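Local atomic coordinates of geranyltranstransferase (Legionella pneumophila subsp. pneumophila, PDB entry 3LOM), a protein that probably builds farnesyl diphosphate, and perhaps geranylgeranyl diphosphate, from smaller prenyl diphosphates in a magnesium-dependent reaction of isoprene biosynthesis. Residues Leu79-Cys84 / Asp121-Leu126; Glu21-Gln26 / Leu132-Pro137; Arg216-His221 / Glu293-Leu298; Phe226-Asp231 / Glu267-Val272. One frame throughout, in Å; residues are numbered along the deposited sequence. Where two conformers were deposited one is given.

Contact 1: Leu79-Cys84 / Asp121-Leu126; sequences LELTHC and DGMQAL
Thr82 OG1 has two polar partners, and one of them leads across to the other helix. One is the carbonyl of Ala78, a turn earlier in its own helix. The other is a water 2.6 Å from Thr82 OG1. This water donates to Gln124 O at 3.1 Å, so one water links the two helices beside the apolar packing. The rest of the contact is apolar. The two helix segments run nearly antiparallel, at 156°, with their local axes 8.0 Å apart. Leu81 and Met123 face each other at the closest point, and Leu81 O lies 3.7 Å from Met123 CB. The two side chains meet at about a right angle. Leu81 divides its methyls: CD1 rests on Leu126 CG at 3.9 Å, while CD2 reaches both Leu126 CD2 and Met123 CG. Met123 stays extended beyond CG, which carries its sulfur to Cys84. There Met123 SD meets Cys84 SG at 3.6 Å, a contact between two sulfurs. Cys84 points its sulfur there because SG is anti to the backbone N (chi1 -172°). This is core packing of the all-helical isoprenoid synthase fold. Helix 36-46 closes over Met123 through Leu42, Ala45 and Leu46. Helix 178-201 touches Thr82 through Leu192. Beyond Gln124, helix 113-135 meets the second subunit, where Gln124 NE2 bonds to Asp121 O of that subunit.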
# COMPACT_ATOMS: atom_id res chain seq x y z
N LEU A 79 -0.34 -3.21 11.61
CA LEU A 79 -1.79 -3.31 11.62
C LEU A 79 -2.51 -2.01 11.84
O LEU A 79 -3.52 -1.74 11.18
CB LEU A 79 -2.26 -4.30 12.67
CG LEU A 79 -2.87 -5.56 12.10
CD1 LEU A 79 -2.85 -6.53 13.21
CD2 LEU A 79 -4.29 -5.35 11.59
N GLU A 80 -2.03 -1.21 12.80
CA GLU A 80 -2.64 0.09 13.06
C GLU A 80 -2.43 1.05 11.91
O GLU A 80 -3.34 1.78 11.56
CB GLU A 80 -2.15 0.73 14.35
CG GLU A 80 -3.25 0.97 15.38
CD GLU A 80 -4.55 1.50 14.80
OE1 GLU A 80 -5.57 0.78 14.86
OE2 GLU A 80 -4.55 2.64 14.30
N LEU A 81 -1.23 1.02 11.31
CA LEU A 81 -0.93 1.83 10.13
C LEU A 81 -1.87 1.50 8.97
O LEU A 81 -2.40 2.42 8.32
CB LEU A 81 0.53 1.66 9.70
CG LEU A 81 1.62 2.43 10.47
CD1 LEU A 81 2.98 1.82 10.19
CD2 LEU A 81 1.61 3.90 10.12
N THR A 82 -2.09 0.20 8.72
CA THR A 82 -3.05 -0.25 7.68
C THR A 82 -4.47 0.19 8.03
O THR A 82 -5.13 0.82 7.21
CB THR A 82 -2.98 -1.79 7.43
OG1 THR A 82 -1.64 -2.16 7.08
CG2 THR A 82 -3.92 -2.19 6.29
N HIS A 83 -4.92 -0.10 9.25
CA HIS A 83 -6.25 0.33 9.70
C HIS A 83 -6.44 1.83 9.57
O HIS A 83 -7.46 2.28 9.03
CB HIS A 83 -6.49 -0.12 11.15
CG HIS A 83 -7.82 0.31 11.71
ND1 HIS A 83 -9.02 0.02 11.09
CD2 HIS A 83 -8.13 0.97 12.84
CE1 HIS A 83 -10.01 0.50 11.81
NE2 HIS A 83 -9.50 1.08 12.88
N CYS A 84 -5.44 2.60 10.01
CA CYS A 84 -5.51 4.06 10.00
C CYS A 84 -5.59 4.64 8.59
O CYS A 84 -6.43 5.51 8.35
CB CYS A 84 -4.34 4.70 10.77
SG CYS A 84 -4.49 6.50 10.99
N ASP A 121 -2.01 6.83 1.52
CA ASP A 121 -1.12 6.10 0.60
C ASP A 121 0.22 5.74 1.22
O ASP A 121 0.68 4.62 1.07
CB ASP A 121 -0.88 6.92 -0.67
CG ASP A 121 -2.06 6.93 -1.60
OD1 ASP A 121 -3.08 6.28 -1.28
OD2 ASP A 121 -1.97 7.59 -2.65
N GLY A 122 0.84 6.70 1.91
CA GLY A 122 2.12 6.48 2.58
C GLY A 122 2.06 5.55 3.78
O GLY A 122 3.00 4.78 4.01
N MET A 123 0.97 5.63 4.55
CA MET A 123 0.76 4.72 5.68
C MET A 123 0.69 3.26 5.22
O MET A 123 1.31 2.39 5.84
CB MET A 123 -0.50 5.07 6.48
CG MET A 123 -0.34 6.18 7.50
SD MET A 123 -1.80 6.39 8.53
CE MET A 123 -1.39 7.94 9.30
N GLN A 124 -0.05 3.01 4.13
CA GLN A 124 -0.14 1.66 3.57
C GLN A 124 1.24 1.11 3.26
O GLN A 124 1.58 0.01 3.70
CB GLN A 124 -1.05 1.58 2.32
CG GLN A 124 -0.91 0.24 1.56
CD GLN A 124 -2.10 -0.16 0.69
OE1 GLN A 124 -2.50 -1.33 0.69
NE2 GLN A 124 -2.66 0.80 -0.06
N ALA A 125 2.03 1.89 2.53
CA ALA A 125 3.42 1.54 2.25
C ALA A 125 4.28 1.39 3.52
O ALA A 125 5.13 0.50 3.58
CB ALA A 125 4.04 2.53 1.29
N LEU A 126 4.04 2.25 4.52
CA LEU A 126 4.86 2.22 5.75
C LEU A 126 4.68 0.93 6.53
O LEU A 126 5.67 0.34 6.96
CB LEU A 126 4.62 3.44 6.65
CG LEU A 126 5.55 3.53 7.88
CD1 LEU A 126 7.03 3.57 7.49
CD2 LEU A 126 5.20 4.68 8.82
O HOH W 1 -0.92 -1.52 4.65

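Contact 2: Glu21-Gln26 / Leu132-Pro137; sequences ELYLEQ and LMRLSP
The backbones stand far apart here, with Tyr23 CA and Arg134 CA, the closest pair of CA atoms, 12.1 Å from each other. The segments belong to helices 5-28 and 113-135 of the isoprenoid synthase fold, and two long side chains bridge them near the surface. Tyr23 holds its ring out from the helix, with CG anti to the backbone N (chi1 -172°). Arg134 comes the other way, its chain bent about CB-CG (chi2 -71°), and the two slide past each other in opposite directions. The phenol oxygen meets the edge of the guanidinium, in its plane. The planes of ring and guanidinium are nearly perpendicular. Arg134 NH1 gives a weak hydrogen bond to Tyr23 OH, 3.4 Å long and bent. Arg134 CG also passes the same oxygen, 4.1 Å from Tyr23 OH. The stronger partner of this arginine is Glu30, which forms a salt bridge with NH2, so the tyrosine bond is a secondary hold on the charged group. Helix 69-91 packs against the pair, and its Ile74 touches both side chains. Further along the second segment, Ser136 OG donates to Leu132 O at 2.7 Å, meeting that carbonyl nearly head-on at a C=O...donor angle of 167°.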
# COMPACT_ATOMS: atom_id res chain seq x y z
N GLU A 21 1.69 3.23 21.41
CA GLU A 21 1.84 4.64 21.04
C GLU A 21 3.30 5.10 21.09
O GLU A 21 3.76 5.85 20.22
CB GLU A 21 0.97 5.52 21.93
CG GLU A 21 -0.53 5.33 21.71
CD GLU A 21 -1.38 6.14 22.68
OE1 GLU A 21 -0.82 6.78 23.59
OE2 GLU A 21 -2.62 6.13 22.52
N LEU A 22 4.02 4.62 22.11
CA LEU A 22 5.42 4.95 22.32
C LEU A 22 6.27 4.34 21.21
O LEU A 22 7.24 4.96 20.75
CB LEU A 22 5.87 4.44 23.69
CG LEU A 22 6.55 5.32 24.74
CD1 LEU A 22 6.05 6.77 24.75
CD2 LEU A 22 6.38 4.69 26.13
N TYR A 23 5.90 3.13 20.78
CA TYR A 23 6.61 2.46 19.70
C TYR A 23 6.37 3.13 18.35
O TYR A 23 7.26 3.16 17.51
CB TYR A 23 6.28 0.96 19.63
CG TYR A 23 7.15 0.21 18.64
CD1 TYR A 23 6.68 -0.09 17.36
CD2 TYR A 23 8.45 -0.17 18.97
CE1 TYR A 23 7.49 -0.76 16.43
CE2 TYR A 23 9.26 -0.83 18.06
CZ TYR A 23 8.77 -1.12 16.80
OH TYR A 23 9.57 -1.78 15.90
N LEU A 24 5.16 3.67 18.15
CA LEU A 24 4.84 4.39 16.91
C LEU A 24 5.61 5.70 16.76
O LEU A 24 6.12 5.99 15.67
CB LEU A 24 3.34 4.65 16.77
CG LEU A 24 2.53 3.70 15.89
CD1 LEU A 24 1.06 4.13 15.85
CD2 LEU A 24 3.11 3.62 14.47
N GLU A 25 5.69 6.47 17.85
CA GLU A 25 6.47 7.72 17.90
C GLU A 25 7.91 7.52 17.51
O GLU A 25 8.42 8.23 16.63
CB GLU A 25 6.42 8.35 19.29
CG GLU A 25 5.44 9.49 19.44
CD GLU A 25 5.67 10.60 18.44
OE1 GLU A 25 6.58 11.44 18.63
OE2 GLU A 25 4.92 10.66 17.46
N GLN A 26 8.56 6.56 18.17
CA GLN A 26 9.95 6.23 17.92
C GLN A 26 10.15 5.88 16.46
O GLN A 26 11.03 6.43 15.80
CB GLN A 26 10.41 5.07 18.82
CG GLN A 26 10.66 5.46 20.27
CD GLN A 26 11.90 6.33 20.47
OE1 GLN A 26 11.91 7.23 21.32
NE2 GLN A 26 12.95 6.07 19.69
N LEU A 132 8.97 -5.43 6.88
CA LEU A 132 10.17 -5.92 6.22
C LEU A 132 11.51 -5.58 6.88
O LEU A 132 12.35 -6.47 7.02
CB LEU A 132 10.19 -5.51 4.75
CG LEU A 132 9.07 -6.01 3.84
CD1 LEU A 132 9.36 -5.52 2.45
CD2 LEU A 132 8.90 -7.54 3.88
N MET A 133 11.73 -4.32 7.28
CA MET A 133 13.02 -3.92 7.86
C MET A 133 13.19 -4.32 9.34
O MET A 133 14.28 -4.71 9.75
CB MET A 133 13.33 -2.43 7.61
CG MET A 133 12.47 -1.40 8.36
SD MET A 133 12.76 0.32 7.86
CE MET A 133 11.52 1.15 8.86
N ARG A 134 12.11 -4.23 10.12
CA ARG A 134 12.18 -4.49 11.56
C ARG A 134 12.07 -5.96 11.98
O ARG A 134 12.63 -6.34 13.02
CB ARG A 134 11.16 -3.64 12.34
CG ARG A 134 11.32 -2.13 12.17
CD ARG A 134 12.56 -1.60 12.88
NE ARG A 134 12.78 -0.19 12.62
CZ ARG A 134 12.28 0.81 13.35
NH1 ARG A 134 11.50 0.56 14.40
NH2 ARG A 134 12.55 2.07 13.02
N LEU A 135 11.36 -6.78 11.20
CA LEU A 135 11.24 -8.21 11.51
C LEU A 135 12.45 -9.03 11.07
O LEU A 135 12.73 -10.08 11.66
CB LEU A 135 9.96 -8.82 10.90
CG LEU A 135 8.59 -8.49 11.48
CD1 LEU A 135 7.51 -9.11 10.62
CD2 LEU A 135 8.44 -8.93 12.92
N SER A 136 13.15 -8.55 10.05
CA SER A 136 14.27 -9.27 9.44
C SER A 136 15.50 -9.58 10.32
O SER A 136 16.15 -10.60 10.09
CB SER A 136 14.72 -8.57 8.15
OG SER A 136 13.75 -8.76 7.14
N PRO A 137 15.83 -8.72 11.31
CA PRO A 137 16.87 -9.23 12.21
C PRO A 137 16.33 -10.21 13.27
O PRO A 137 17.12 -10.94 13.87
CB PRO A 137 17.41 -7.96 12.89
CG PRO A 137 16.89 -6.81 12.07
CD PRO A 137 15.59 -7.28 11.54

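Contact 3: Arg216-His221 / Glu293-Leu298; sequences RTYGKH and ELTKQL
Tyr218 and Thr295 join two helices by one short hydrogen bond, in which Tyr218 OH donates to Thr295 OG1 at 2.5 Å. The side chains come from opposite directions to span a gap of 9.9 Å between Tyr218 CA and Thr295 CA. Tyr218 stretches its ring across because CG stands anti to the backbone N (chi1 -178°). A chi2 of 80° then sets the ring so that the threonine oxygen lies at its edge, close to the ring plane. That oxygen is on the CE1 side, with Thr295 OG1 3.4 Å from Tyr218 CE1. Thr295 has its hydroxyl beside the backbone N and anti to the carbonyl carbon (chi1 -49°). In this conformation Thr295 OG1 also hydrogen bonds to the carbonyl of Leu291, one turn back in its own helix. The hydroxyl thus receives the tyrosine proton while tied to its own backbone, which should restrict rotation about CA-CB. The methyl takes the other branch, and Thr295 CG2 packs 3.8 Å from Tyr218 OH. Both residues are buried, and the bond provides for two hydroxyls away from bulk solvent. Helix 263-279 helps enclose them: Ala277 touches the tyrosine and Tyr274 the threonine. This buried hydroxyl-to-hydroxyl tie joins helix 209-236 to helix 289-303 in the C-terminal part of the all-helical isoprenoid synthase fold.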
# COMPACT_ATOMS: atom_id res chain seq x y z
N ARG A 216 -8.61 -18.46 15.37
CA ARG A 216 -9.45 -18.23 14.19
C ARG A 216 -10.94 -18.10 14.48
O ARG A 216 -11.62 -17.25 13.90
CB ARG A 216 -9.19 -19.31 13.14
CG ARG A 216 -7.87 -19.11 12.41
CD ARG A 216 -7.35 -20.38 11.76
NE ARG A 216 -6.07 -20.14 11.10
CZ ARG A 216 -5.32 -21.06 10.51
NH1 ARG A 216 -5.71 -22.33 10.48
NH2 ARG A 216 -4.17 -20.72 9.94
N THR A 217 -11.44 -18.93 15.40
CA THR A 217 -12.84 -18.86 15.83
C THR A 217 -13.11 -17.59 16.63
O THR A 217 -14.08 -16.87 16.36
CB THR A 217 -13.26 -20.13 16.62
OG1 THR A 217 -13.00 -21.29 15.82
CG2 THR A 217 -14.74 -20.10 16.98
N TYR A 218 -12.24 -17.29 17.61
CA TYR A 218 -12.34 -16.03 18.36
C TYR A 218 -12.34 -14.84 17.41
O TYR A 218 -13.23 -13.99 17.49
CB TYR A 218 -11.22 -15.89 19.41
CG TYR A 218 -11.33 -14.62 20.23
CD1 TYR A 218 -12.23 -14.52 21.29
CD2 TYR A 218 -10.56 -13.49 19.93
CE1 TYR A 218 -12.35 -13.35 22.04
CE2 TYR A 218 -10.67 -12.31 20.66
CZ TYR A 218 -11.56 -12.25 21.71
OH TYR A 218 -11.67 -11.09 22.44
N GLY A 219 -11.37 -14.81 16.49
CA GLY A 219 -11.25 -13.77 15.46
C GLY A 219 -12.44 -13.53 14.55
O GLY A 219 -12.81 -12.38 14.31
N LYS A 220 -13.04 -14.61 14.04
CA LYS A 220 -14.21 -14.50 13.15
C LYS A 220 -15.40 -13.93 13.89
O LYS A 220 -16.08 -13.03 13.39
CB LYS A 220 -14.59 -15.87 12.57
CG LYS A 220 -13.76 -16.30 11.37
CD LYS A 220 -13.85 -17.80 11.14
CE LYS A 220 -12.69 -18.29 10.28
NZ LYS A 220 -12.50 -19.76 10.38
N HIS A 221 -15.65 -14.45 15.08
CA HIS A 221 -16.82 -14.04 15.83
C HIS A 221 -16.68 -12.65 16.45
O HIS A 221 -17.66 -11.94 16.60
CB HIS A 221 -17.23 -15.11 16.84
CG HIS A 221 -17.74 -16.36 16.20
ND1 HIS A 221 -19.08 -16.58 15.96
CD2 HIS A 221 -17.09 -17.44 15.70
CE1 HIS A 221 -19.24 -17.74 15.35
NE2 HIS A 221 -18.05 -18.29 15.19
N GLU A 293 -11.31 -10.83 29.87
CA GLU A 293 -11.74 -9.59 30.52
C GLU A 293 -11.93 -8.47 29.50
O GLU A 293 -12.87 -7.69 29.60
CB GLU A 293 -10.76 -9.18 31.62
CG GLU A 293 -11.39 -8.46 32.82
CD GLU A 293 -11.74 -7.00 32.55
OE1 GLU A 293 -10.91 -6.29 31.94
OE2 GLU A 293 -12.84 -6.57 32.95
N LEU A 294 -11.03 -8.40 28.51
CA LEU A 294 -11.17 -7.45 27.41
C LEU A 294 -12.42 -7.73 26.58
O LEU A 294 -13.16 -6.80 26.23
CB LEU A 294 -9.92 -7.46 26.51
CG LEU A 294 -10.00 -6.52 25.29
CD1 LEU A 294 -9.96 -5.06 25.72
CD2 LEU A 294 -8.91 -6.82 24.27
N THR A 295 -12.66 -9.01 26.29
CA THR A 295 -13.84 -9.47 25.56
C THR A 295 -15.12 -9.07 26.30
O THR A 295 -16.07 -8.59 25.69
CB THR A 295 -13.81 -10.99 25.34
OG1 THR A 295 -12.52 -11.37 24.82
CG2 THR A 295 -14.89 -11.44 24.37
N LYS A 296 -15.11 -9.26 27.62
CA LYS A 296 -16.23 -8.87 28.46
C LYS A 296 -16.41 -7.36 28.53
O LYS A 296 -17.53 -6.87 28.68
CB LYS A 296 -16.11 -9.49 29.86
CG LYS A 296 -17.45 -9.75 30.52
CD LYS A 296 -17.49 -11.12 31.16
CE LYS A 296 -18.93 -11.59 31.33
NZ LYS A 296 -19.02 -13.03 31.66
N GLN A 297 -15.31 -6.61 28.42
CA GLN A 297 -15.36 -5.15 28.32
C GLN A 297 -15.97 -4.72 26.98
O GLN A 297 -16.78 -3.80 26.93
CB GLN A 297 -13.97 -4.53 28.48
CG GLN A 297 -13.49 -4.35 29.92
CD GLN A 297 -12.14 -3.65 30.02
OE1 GLN A 297 -11.57 -3.22 29.01
NE2 GLN A 297 -11.63 -3.54 31.24
N LEU A 298 -15.57 -5.41 25.91
CA LEU A 298 -16.09 -5.14 24.57
C LEU A 298 -17.56 -5.54 24.43
O LEU A 298 -18.30 -4.91 23.67
CB LEU A 298 -15.25 -5.86 23.51
CG LEU A 298 -13.83 -5.34 23.27
CD1 LEU A 298 -12.94 -6.46 22.76
CD2 LEU A 298 -13.84 -4.17 22.29

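Contact 4: Phe226-Asp231 / Glu267-Val272; sequences FQMQDD and EEEIAV
Apolar packing centres on the end of Ile270, which presses against the backbone between Met228 and Gln229. Ile270 CD1 lies 3.7 Å from Met228 CB and 3.6 Å from Gln229 N. It also touches the aliphatic part of the glutamine, with Gln229 CG at 3.8 Å from Ile270 CD1. The end of Ile270 comes nearer than its start: a chi2 of -85° swings the terminal methyl to the other helix. Gln229 and Ile270 cross at a slant, and Ile270 CG2 also meets Gln229 CG.

The two helix segments run nearly antiparallel, at 154°, with local axes 9.7 Å apart. They are neighbours in the helical bundle of the isoprenoid synthase fold. Segment 226-231 also carries the start of the family's second aspartate-rich motif, Asp230 and Asp231. In related enzymes this motif helps to bind magnesium and diphosphate.

A mixed contact lies beside the apolar one. Met228 is extended beyond CG, and its methyl meets a carboxylate, with Met228 CE 3.3 Å from Glu269 OE1. Glu269 folds back at chi2 (-90°) to bring that oxygen over, and Glu269 CB sits 4.0 Å from Met228 SD.

The amide of Gln229 is held by two other partners: OE1 is hydrogen-bonded to Tyr274 OH of helix 263-279, and NE2 to Leu298 O of helix 289-303.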
# COMPACT_ATOMS: atom_id res chain seq x y z
N PHE A 226 -18.53 -6.99 16.52
CA PHE A 226 -18.24 -5.54 16.61
C PHE A 226 -19.16 -4.75 15.70
O PHE A 226 -19.71 -3.71 16.08
CB PHE A 226 -16.78 -5.23 16.25
CG PHE A 226 -15.78 -5.66 17.28
CD1 PHE A 226 -16.15 -5.90 18.60
CD2 PHE A 226 -14.44 -5.80 16.92
CE1 PHE A 226 -15.20 -6.29 19.54
CE2 PHE A 226 -13.49 -6.19 17.85
CZ PHE A 226 -13.87 -6.43 19.16
N GLN A 227 -19.34 -5.27 14.48
CA GLN A 227 -20.21 -4.68 13.48
C GLN A 227 -21.69 -4.80 13.82
O GLN A 227 -22.49 -3.91 13.50
CB GLN A 227 -19.93 -5.31 12.12
CG GLN A 227 -20.39 -4.48 10.97
CD GLN A 227 -19.75 -3.10 10.92
OE1 GLN A 227 -18.54 -2.95 11.12
NE2 GLN A 227 -20.57 -2.08 10.66
N MET A 228 -22.06 -5.91 14.46
CA MET A 228 -23.40 -6.08 15.03
C MET A 228 -23.64 -5.01 16.09
O MET A 228 -24.68 -4.34 16.08
CB MET A 228 -23.57 -7.48 15.64
CG MET A 228 -23.83 -8.59 14.64
SD MET A 228 -23.91 -10.22 15.41
CE MET A 228 -24.13 -11.24 13.96
N GLN A 229 -22.67 -4.84 16.99
CA GLN A 229 -22.72 -3.82 18.04
C GLN A 229 -22.85 -2.41 17.49
O GLN A 229 -23.67 -1.63 17.97
CB GLN A 229 -21.51 -3.93 18.98
CG GLN A 229 -21.63 -5.05 20.00
CD GLN A 229 -20.40 -5.18 20.88
OE1 GLN A 229 -19.28 -5.32 20.39
NE2 GLN A 229 -20.60 -5.14 22.19
N ASP A 230 -22.04 -2.10 16.47
CA ASP A 230 -22.05 -0.78 15.82
C ASP A 230 -23.41 -0.43 15.22
O ASP A 230 -23.89 0.68 15.39
CB ASP A 230 -20.94 -0.68 14.77
CG ASP A 230 -19.55 -0.63 15.38
OD1 ASP A 230 -18.56 -0.75 14.63
OD2 ASP A 230 -19.45 -0.50 16.62
N ASP A 231 -24.03 -1.40 14.55
CA ASP A 231 -25.37 -1.24 13.99
C ASP A 231 -26.44 -1.14 15.08
O ASP A 231 -27.41 -0.39 14.95
CB ASP A 231 -25.70 -2.38 13.02
CG ASP A 231 -24.83 -2.35 11.77
OD1 ASP A 231 -24.06 -1.38 11.57
OD2 ASP A 231 -24.92 -3.30 10.96
N GLU A 267 -29.85 -8.25 19.95
CA GLU A 267 -29.33 -8.43 21.31
C GLU A 267 -28.86 -9.85 21.59
O GLU A 267 -27.80 -10.05 22.19
CB GLU A 267 -30.40 -8.05 22.34
CG GLU A 267 -30.44 -6.57 22.69
CD GLU A 267 -31.73 -6.16 23.39
OE1 GLU A 267 -32.40 -7.04 23.98
OE2 GLU A 267 -32.06 -4.96 23.36
N GLU A 268 -29.64 -10.83 21.14
CA GLU A 268 -29.26 -12.23 21.31
C GLU A 268 -28.14 -12.63 20.36
O GLU A 268 -27.24 -13.37 20.75
CB GLU A 268 -30.47 -13.16 21.16
CG GLU A 268 -30.23 -14.61 21.62
CD GLU A 268 -29.97 -14.74 23.12
OE1 GLU A 268 -30.49 -13.92 23.90
OE2 GLU A 268 -29.23 -15.67 23.52
N GLU A 269 -28.17 -12.12 19.12
CA GLU A 269 -27.07 -12.32 18.17
C GLU A 269 -25.74 -11.82 18.73
O GLU A 269 -24.74 -12.53 18.65
CB GLU A 269 -27.37 -11.66 16.82
CG GLU A 269 -28.29 -12.46 15.90
CD GLU A 269 -27.54 -13.42 14.97
OE1 GLU A 269 -26.29 -13.48 15.01
OE2 GLU A 269 -28.21 -14.13 14.19
N ILE A 270 -25.76 -10.62 19.33
CA ILE A 270 -24.62 -10.09 20.10
C ILE A 270 -24.17 -11.10 21.16
O ILE A 270 -23.00 -11.48 21.20
CB ILE A 270 -24.95 -8.75 20.85
CG1 ILE A 270 -25.69 -7.73 19.97
CG2 ILE A 270 -23.69 -8.14 21.48
CD1 ILE A 270 -24.85 -6.86 19.10
N ALA A 271 -25.12 -11.54 21.98
CA ALA A 271 -24.85 -12.42 23.12
C ALA A 271 -24.28 -13.77 22.70
O ALA A 271 -23.27 -14.21 23.25
CB ALA A 271 -26.10 -12.61 23.97
N VAL A 272 -24.92 -14.41 21.71
CA VAL A 272 -24.51 -15.74 21.24
C VAL A 272 -23.10 -15.69 20.66
O VAL A 272 -22.28 -16.55 20.98
CB VAL A 272 -25.51 -16.36 20.21
CG1 VAL A 272 -25.09 -17.77 19.84
CG2 VAL A 272 -26.92 -16.40 20.76

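In the fold
The contacts form two pairs. Contacts 1 and 2 share helix 113-135, have centres about 13 Å apart and both reach the second subunit. Contacts 3 and 4 share helix 209-236, have centres about 12 Å apart and touch directly. There Gln229 NE2 of contact 4 probably bonds to Leu298 O of contact 3 at 2.8 Å, and Leu298 CD1 packs on Phe226 CZ. Contacts 1 and 4 lie on opposite sides of the chain's centre, about 28 Å between centres. Helix 69-91 ends at the start of the family's first aspartate-rich motif and helix 209-236 carries the second; in relatives these face each other across the substrate cavity.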